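Local coordinates for protein putative phosphomannomutase (Thermus thermophilus, PDB 1TUO) that probably acts as a magnesium-dependent isomerase of the phosphohexose mutase family, moving a phosphate group within a sugar phosphate, at residues G40-E45 / K134-L139; L35-G40 / L139-A144. All blocks are in the same frame, centred on the assembly; numbering follows the deposited sequence.

Contact 1 of 2, residues G40-E45 / K134-L139; sequences GRHLLE and KAIEAL
His42 NE2 is hydrogen-bonded to Glu132 OE2, one helical turn before Ile136, whose CG1 lies over one face of the same imidazole ring. His42 of helix 29-45 reaches residues of helix 130-138. With CG anti to the backbone N (chi1 168°), the ring is carried across to the second helix. The Ile136 methylene makes a CH-pi contact, with CG1 3.9 Å from the centroid of the His42 ring. It sits 25° off the ring normal, displaced toward the rim, and is closest to the carbon side: Ile136 CG1 to His42 CD2 is 3.7 Å. The two side chains cross at about a right angle. Ala135 touches the ring obliquely, its CB 4.0 Å from both ND1 and CE1 of His42. Leu139, just past the helix end, sends CD1 to the base of His42, reaching CB at 3.8 Å and the backbone N at 3.7 Å. Leu139 CD1 also brushes Arg41 CB, while the guanidinium group of Arg41 turns to Glu37 in a salt bridge. With an alanine in place of His42, Glu132 OE2 would probably lose this partner and a gap would open beside Ile136 CG1. No hydrogen bond joins the two segments themselves. Across them the contact is van der Waals and CH-pi. The polarity of the ring is met by Glu132, whose carboxylate probably fixes the ring's rotation and may favour its protonated form.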
ATOM      1  N   GLY A  40      -6.633  24.033  -4.563  1.00 19.25           N
ATOM      2  CA  GLY A  40      -6.376  25.256  -3.822  1.00 21.29           C
ATOM      3  C   GLY A  40      -7.664  25.946  -3.409  1.00 21.74           C
ATOM      4  O   GLY A  40      -7.793  26.404  -2.270  1.00 22.62           O
ATOM      5  N   ARG A  41      -8.616  26.028  -4.334  1.00 20.71           N
ATOM      6  CA  ARG A  41      -9.896  26.666  -4.043  1.00 22.02           C
ATOM      7  C   ARG A  41     -10.578  25.908  -2.916  1.00 21.79           C
ATOM      8  O   ARG A  41     -11.161  26.507  -2.008  1.00 21.65           O
ATOM      9  CB  ARG A  41     -10.794  26.672  -5.288  1.00 26.30           C
ATOM     10  CG  ARG A  41     -10.246  27.510  -6.435  1.00 30.58           C
ATOM     11  CD  ARG A  41     -11.268  27.720  -7.550  1.00 35.81           C
ATOM     12  NE  ARG A  41     -10.672  28.406  -8.698  1.00 40.46           N
ATOM     13  CZ  ARG A  41     -11.358  28.908  -9.721  1.00 42.86           C
ATOM     14  NH1 ARG A  41     -12.681  28.812  -9.753  1.00 45.73           N
ATOM     15  NH2 ARG A  41     -10.721  29.509 -10.718  1.00 45.13           N
ATOM     16  N   HIS A  42     -10.503  24.584  -2.981  1.00 19.46           N
ATOM     17  CA  HIS A  42     -11.100  23.737  -1.962  1.00 20.46           C
ATOM     18  C   HIS A  42     -10.497  24.008  -0.584  1.00 19.33           C
ATOM     19  O   HIS A  42     -11.217  24.138   0.411  1.00 21.44           O
ATOM     20  CB  HIS A  42     -10.894  22.266  -2.315  1.00 20.05           C
ATOM     21  CG  HIS A  42     -11.223  21.328  -1.198  1.00 21.70           C
ATOM     22  ND1 HIS A  42     -12.511  21.130  -0.748  1.00 21.57           N
ATOM     23  CD2 HIS A  42     -10.437  20.511  -0.461  1.00 23.34           C
ATOM     24  CE1 HIS A  42     -12.503  20.230   0.220  1.00 22.81           C
ATOM     25  NE2 HIS A  42     -11.255  19.839   0.414  1.00 24.10           N
ATOM     26  N   LEU A  43      -9.176  24.097  -0.528  1.00 17.96           N
ATOM     27  CA  LEU A  43      -8.498  24.333   0.742  1.00 20.09           C
ATOM     28  C   LEU A  43      -8.737  25.732   1.295  1.00 20.36           C
ATOM     29  O   LEU A  43      -8.906  25.900   2.503  1.00 20.41           O
ATOM     30  CB  LEU A  43      -6.992  24.011   0.715  1.00 21.80           C
ATOM     31  CG  LEU A  43      -6.379  22.610   0.713  1.00 24.26           C
ATOM     32  CD1 LEU A  43      -4.857  22.581   0.555  1.00 25.73           C
ATOM     33  CD2 LEU A  43      -6.709  21.638   1.847  1.00 25.45           C
ATOM     34  N   LEU A  44      -8.745  26.733   0.423  1.00 21.36           N
ATOM     35  CA  LEU A  44      -8.967  28.108   0.865  1.00 21.86           C
ATOM     36  C   LEU A  44     -10.359  28.234   1.475  1.00 23.17           C
ATOM     37  O   LEU A  44     -10.558  28.964   2.450  1.00 22.36           O
ATOM     38  CB  LEU A  44      -8.823  29.072  -0.316  1.00 21.79           C
ATOM     39  CG  LEU A  44      -7.402  29.299  -0.842  1.00 20.60           C
ATOM     40  CD1 LEU A  44      -7.471  30.084  -2.139  1.00 22.03           C
ATOM     41  CD2 LEU A  44      -6.580  30.062   0.190  1.00 20.60           C
ATOM     42  N   GLU A  45     -11.315  27.514   0.899  1.00 24.61           N
ATOM     43  CA  GLU A  45     -12.697  27.535   1.376  1.00 27.84           C
ATOM     44  C   GLU A  45     -12.797  26.962   2.787  1.00 27.40           C
ATOM     45  O   GLU A  45     -13.746  27.249   3.517  1.00 27.68           O
ATOM     46  CB  GLU A  45     -13.587  26.732   0.414  1.00 30.77           C
ATOM     47  CG  GLU A  45     -15.096  26.837   0.664  1.00 37.46           C
ATOM     48  CD  GLU A  45     -15.561  26.040   1.870  1.00 40.20           C
ATOM     49  OE1 GLU A  45     -15.237  24.835   1.944  1.00 43.35           O
ATOM     50  OE2 GLU A  45     -16.256  26.612   2.740  1.00 42.25           O
ATOM     51  N   LYS A 134     -14.902  14.246  -3.993  1.00 25.22           N
ATOM     52  CA  LYS A 134     -15.954  14.775  -4.849  1.00 25.73           C
ATOM     53  C   LYS A 134     -15.945  16.297  -4.855  1.00 24.65           C
ATOM     54  O   LYS A 134     -16.169  16.921  -5.888  1.00 24.74           O
ATOM     55  CB  LYS A 134     -17.319  14.269  -4.377  1.00 28.11           C
ATOM     56  CG  LYS A 134     -17.589  12.809  -4.713  1.00 34.15           C
ATOM     57  CD  LYS A 134     -17.601  12.596  -6.225  1.00 37.95           C
ATOM     58  CE  LYS A 134     -17.952  11.162  -6.596  1.00 40.58           C
ATOM     59  NZ  LYS A 134     -18.005  10.976  -8.077  1.00 43.15           N
ATOM     60  N   ALA A 135     -15.682  16.889  -3.697  1.00 24.20           N
ATOM     61  CA  ALA A 135     -15.653  18.341  -3.575  1.00 24.59           C
ATOM     62  C   ALA A 135     -14.559  18.955  -4.447  1.00 24.07           C
ATOM     63  O   ALA A 135     -14.770  19.972  -5.112  1.00 24.96           O
ATOM     64  CB  ALA A 135     -15.450  18.731  -2.117  1.00 24.20           C
ATOM     65  N   ILE A 136     -13.385  18.336  -4.441  1.00 21.83           N
ATOM     66  CA  ILE A 136     -12.272  18.827  -5.240  1.00 20.71           C
ATOM     67  C   ILE A 136     -12.578  18.663  -6.734  1.00 19.92           C
ATOM     68  O   ILE A 136     -12.335  19.568  -7.534  1.00 20.28           O
ATOM     69  CB  ILE A 136     -10.965  18.063  -4.877  1.00 19.79           C
ATOM     70  CG1 ILE A 136     -10.571  18.384  -3.429  1.00 20.03           C
ATOM     71  CG2 ILE A 136      -9.850  18.450  -5.824  1.00 20.58           C
ATOM     72  CD1 ILE A 136      -9.497  17.456  -2.851  1.00 21.45           C
ATOM     73  N   GLU A 137     -13.128  17.510  -7.096  1.00 20.22           N
ATOM     74  CA  GLU A 137     -13.461  17.221  -8.490  1.00 21.59           C
ATOM     75  C   GLU A 137     -14.439  18.254  -9.040  1.00 22.24           C
ATOM     76  O   GLU A 137     -14.318  18.705 -10.179  1.00 21.20           O
ATOM     77  CB  GLU A 137     -14.091  15.834  -8.602  1.00 24.29           C
ATOM     78  CG  GLU A 137     -14.441  15.420 -10.025  1.00 26.82           C
ATOM     79  CD  GLU A 137     -15.250  14.137 -10.067  1.00 29.00           C
ATOM     80  OE1 GLU A 137     -14.918  13.254 -10.878  1.00 30.06           O
ATOM     81  OE2 GLU A 137     -16.221  14.015  -9.289  1.00 31.69           O
ATOM     82  N   ALA A 138     -15.410  18.623  -8.214  1.00 21.93           N
ATOM     83  CA  ALA A 138     -16.422  19.590  -8.620  1.00 22.48           C
ATOM     84  C   ALA A 138     -15.844  20.966  -8.936  1.00 22.41           C
ATOM     85  O   ALA A 138     -16.419  21.718  -9.725  1.00 23.90           O
ATOM     86  CB  ALA A 138     -17.485  19.708  -7.526  1.00 22.33           C
ATOM     87  N   LEU A 139     -14.704  21.290  -8.330  1.00 20.81           N
ATOM     88  CA  LEU A 139     -14.070  22.590  -8.527  1.00 21.32           C
ATOM     89  C   LEU A 139     -13.053  22.690  -9.664  1.00 20.44           C
ATOM     90  O   LEU A 139     -12.426  23.733  -9.837  1.00 20.88           O
ATOM     91  CB  LEU A 139     -13.406  23.035  -7.225  1.00 22.13           C
ATOM     92  CG  LEU A 139     -14.363  23.327  -6.068  1.00 22.32           C
ATOM     93  CD1 LEU A 139     -13.566  23.488  -4.781  1.00 21.60           C
ATOM     94  CD2 LEU A 139     -15.155  24.596  -6.378  1.00 24.69           C
TER

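Contact 2 of 2, residues L35-G40 / L139-A144; sequences LAEAYG and LVPEEA
Ala38 and Val140 bring their CA atoms to 4.6 Å, so Leu139 to Pro141 lie close against residues 35-40 of helix 29-45. The small side chain of Ala38 is consistent with so close an approach. Its CB rests over the flat face of the peptide that joins Leu139 to Val140, 3.6 Å from both Leu139 O and Val140 N. The same methyl group meets Val140 CG2 at 3.7 Å. Chi1 of 176° puts Val140 CG1 anti to the backbone N and leaves CG2 as the branch that meets Ala38 CB. Leu139 adds a contact with the helix backbone, its CD1 3.8 Å from Ala38 O. Val140 also touches Ile12 and Arg34.

Both segments belong to the first alpha/beta/alpha domain of the phosphohexose mutase fold. Helix 29-45 packs on its mixed sheet through Leu35 and Tyr39, which meet Phe120 of strand 115-122. The segment 139-144 leads from helix 130-138 toward strand 152-154, and it covers another side of helix 29-45.

Pro141 packs against the aliphatic part of Glu37. Its CG is 4.0 Å from Glu37 CB and equally far from Glu37 CG, and the two side chains cross at about a right angle. Glu37 CG, anti to the backbone N (chi1 -173°), lies along Pro141; the bend at chi2 (74°) then turns the carboxylate to other partners. OE2 is hydrogen-bonded to His71 NE2, and OE1 is the oxygen that serves Arg41. The acid group is thus held from both oxygens. On the loop side, the Pro141 carbonyl oxygen accepts a hydrogen bond from Arg34 NE, which ties the loop to an earlier part of the same helix.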
ATOM      1  N   LEU A  35      -6.083  20.879 -11.897  1.00 19.49           N
ATOM      2  CA  LEU A  35      -6.294  20.163 -10.642  1.00 20.39           C
ATOM      3  C   LEU A  35      -5.786  21.007  -9.472  1.00 19.09           C
ATOM      4  O   LEU A  35      -6.414  21.044  -8.408  1.00 19.29           O
ATOM      5  CB  LEU A  35      -5.574  18.812 -10.662  1.00 22.05           C
ATOM      6  CG  LEU A  35      -5.731  17.940  -9.410  1.00 26.55           C
ATOM      7  CD1 LEU A  35      -7.210  17.719  -9.108  1.00 25.33           C
ATOM      8  CD2 LEU A  35      -5.030  16.609  -9.629  1.00 25.99           C
ATOM      9  N   ALA A  36      -4.663  21.691  -9.672  1.00 17.75           N
ATOM     10  CA  ALA A  36      -4.090  22.531  -8.620  1.00 20.03           C
ATOM     11  C   ALA A  36      -5.071  23.628  -8.233  1.00 20.46           C
ATOM     12  O   ALA A  36      -5.264  23.912  -7.052  1.00 19.97           O
ATOM     13  CB  ALA A  36      -2.778  23.142  -9.084  1.00 19.70           C
ATOM     14  N   GLU A  37      -5.692  24.242  -9.235  1.00 20.93           N
ATOM     15  CA  GLU A  37      -6.662  25.305  -8.988  1.00 21.97           C
ATOM     16  C   GLU A  37      -7.839  24.778  -8.173  1.00 21.53           C
ATOM     17  O   GLU A  37      -8.304  25.433  -7.237  1.00 22.95           O
ATOM     18  CB  GLU A  37      -7.179  25.870 -10.316  1.00 22.26           C
ATOM     19  CG  GLU A  37      -8.061  27.102 -10.156  1.00 25.70           C
ATOM     20  CD  GLU A  37      -7.273  28.351  -9.796  1.00 27.08           C
ATOM     21  OE1 GLU A  37      -7.898  29.338  -9.353  1.00 27.17           O
ATOM     22  OE2 GLU A  37      -6.034  28.357  -9.969  1.00 29.23           O
ATOM     23  N   ALA A  38      -8.325  23.594  -8.535  1.00 20.11           N
ATOM     24  CA  ALA A  38      -9.450  22.979  -7.840  1.00 19.02           C
ATOM     25  C   ALA A  38      -9.100  22.706  -6.387  1.00 19.30           C
ATOM     26  O   ALA A  38      -9.863  23.018  -5.477  1.00 18.96           O
ATOM     27  CB  ALA A  38      -9.829  21.675  -8.520  1.00 17.52           C
ATOM     28  N   TYR A  39      -7.935  22.107  -6.181  1.00 17.79           N
ATOM     29  CA  TYR A  39      -7.476  21.771  -4.844  1.00 18.79           C
ATOM     30  C   TYR A  39      -7.246  23.011  -3.980  1.00 19.21           C
ATOM     31  O   TYR A  39      -7.630  23.039  -2.808  1.00 20.11           O
ATOM     32  CB  TYR A  39      -6.188  20.945  -4.946  1.00 18.99           C
ATOM     33  CG  TYR A  39      -5.690  20.403  -3.630  1.00 18.36           C
ATOM     34  CD1 TYR A  39      -6.545  19.709  -2.768  1.00 21.09           C
ATOM     35  CD2 TYR A  39      -4.358  20.550  -3.259  1.00 22.41           C
ATOM     36  CE1 TYR A  39      -6.079  19.173  -1.564  1.00 22.93           C
ATOM     37  CE2 TYR A  39      -3.882  20.018  -2.061  1.00 22.39           C
ATOM     38  CZ  TYR A  39      -4.743  19.334  -1.223  1.00 21.95           C
ATOM     39  OH  TYR A  39      -4.269  18.797  -0.044  1.00 24.54           O
ATOM     40  N   GLY A  40      -6.633  24.033  -4.563  1.00 19.25           N
ATOM     41  CA  GLY A  40      -6.376  25.256  -3.822  1.00 21.29           C
ATOM     42  C   GLY A  40      -7.664  25.946  -3.409  1.00 21.74           C
ATOM     43  O   GLY A  40      -7.793  26.404  -2.270  1.00 22.62           O
ATOM     44  N   LEU A 139     -14.704  21.290  -8.330  1.00 20.81           N
ATOM     45  CA  LEU A 139     -14.070  22.590  -8.527  1.00 21.32           C
ATOM     46  C   LEU A 139     -13.053  22.690  -9.664  1.00 20.44           C
ATOM     47  O   LEU A 139     -12.426  23.733  -9.837  1.00 20.88           O
ATOM     48  CB  LEU A 139     -13.406  23.035  -7.225  1.00 22.13           C
ATOM     49  CG  LEU A 139     -14.363  23.327  -6.068  1.00 22.32           C
ATOM     50  CD1 LEU A 139     -13.566  23.488  -4.781  1.00 21.60           C
ATOM     51  CD2 LEU A 139     -15.155  24.596  -6.378  1.00 24.69           C
ATOM     52  N   VAL A 140     -12.884  21.624 -10.436  1.00 20.29           N
ATOM     53  CA  VAL A 140     -11.931  21.665 -11.545  1.00 22.21           C
ATOM     54  C   VAL A 140     -12.438  22.623 -12.620  1.00 23.42           C
ATOM     55  O   VAL A 140     -13.516  22.426 -13.179  1.00 24.73           O
ATOM     56  CB  VAL A 140     -11.724  20.269 -12.171  1.00 20.96           C
ATOM     57  CG1 VAL A 140     -10.807  20.377 -13.386  1.00 22.16           C
ATOM     58  CG2 VAL A 140     -11.108  19.324 -11.145  1.00 20.70           C
ATOM     59  N   PRO A 141     -11.666  23.677 -12.920  1.00 24.03           N
ATOM     60  CA  PRO A 141     -12.057  24.660 -13.936  1.00 26.09           C
ATOM     61  C   PRO A 141     -11.794  24.128 -15.338  1.00 27.83           C
ATOM     62  O   PRO A 141     -10.987  23.222 -15.520  1.00 24.92           O
ATOM     63  CB  PRO A 141     -11.174  25.850 -13.608  1.00 25.13           C
ATOM     64  CG  PRO A 141      -9.895  25.180 -13.196  1.00 25.90           C
ATOM     65  CD  PRO A 141     -10.378  24.049 -12.303  1.00 24.61           C
ATOM     66  N   GLU A 142     -12.477  24.695 -16.326  1.00 30.93           N
ATOM     67  CA  GLU A 142     -12.289  24.257 -17.705  1.00 34.37           C
ATOM     68  C   GLU A 142     -10.899  24.644 -18.165  1.00 35.91           C
ATOM     69  O   GLU A 142     -10.260  23.930 -18.940  1.00 35.93           O
ATOM     70  CB  GLU A 142     -13.330  24.909 -18.617  1.00 36.21           C
ATOM     71  CG  GLU A 142     -14.740  24.408 -18.387  1.00 40.59           C
ATOM     72  CD  GLU A 142     -14.863  22.920 -18.644  1.00 42.94           C
ATOM     73  OE1 GLU A 142     -14.656  22.499 -19.802  1.00 45.24           O
ATOM     74  OE2 GLU A 142     -15.159  22.172 -17.688  1.00 44.26           O
ATOM     75  N   GLU A 143     -10.428  25.778 -17.664  1.00 37.37           N
ATOM     76  CA  GLU A 143      -9.121  26.287 -18.029  1.00 39.91           C
ATOM     77  C   GLU A 143      -8.397  26.834 -16.805  1.00 39.66           C
ATOM     78  O   GLU A 143      -9.023  27.359 -15.880  1.00 39.37           O
ATOM     79  CB  GLU A 143      -9.295  27.384 -19.080  1.00 42.35           C
ATOM     80  CG  GLU A 143      -8.018  27.869 -19.716  1.00 46.09           C
ATOM     81  CD  GLU A 143      -8.706  28.511 -20.899  1.00 48.77           C
ATOM     82  OE1 GLU A 143      -9.253  27.991 -21.871  1.00 49.58           O
ATOM     83  OE2 GLU A 143      -8.869  29.683 -20.590  1.00 50.95           O
ATOM     84  N   ALA A 144      -7.076  26.703 -16.806  1.00 40.11           N
ATOM     85  CA  ALA A 144      -6.261  27.188 -15.700  1.00 41.04           C
ATOM     86  C   ALA A 144      -4.944  27.763 -16.210  1.00 41.04           C
ATOM     87  O   ALA A 144      -4.544  27.520 -17.347  1.00 42.06           O
ATOM     88  CB  ALA A 144      -5.994  26.057 -14.710  1.00 40.56           C
TER

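Contacts 1 and 2 lie side by side along helix 29-45, with centres about 8 Å apart. They share Leu139, where the chain leaves helix 130-138 and passes from contact 1 into contact 2. Ile136 bridges them. Its carbonyl oxygen is 3.4 Å from Ala38 CB, and its CD1 is 3.7 Å from Tyr39 CD1. Both contacts lie on the same side of the chain's centre, about 26 and 28 Å from it, centre to centre. They are structural packing within domain I, and no metal or ligand takes part in either.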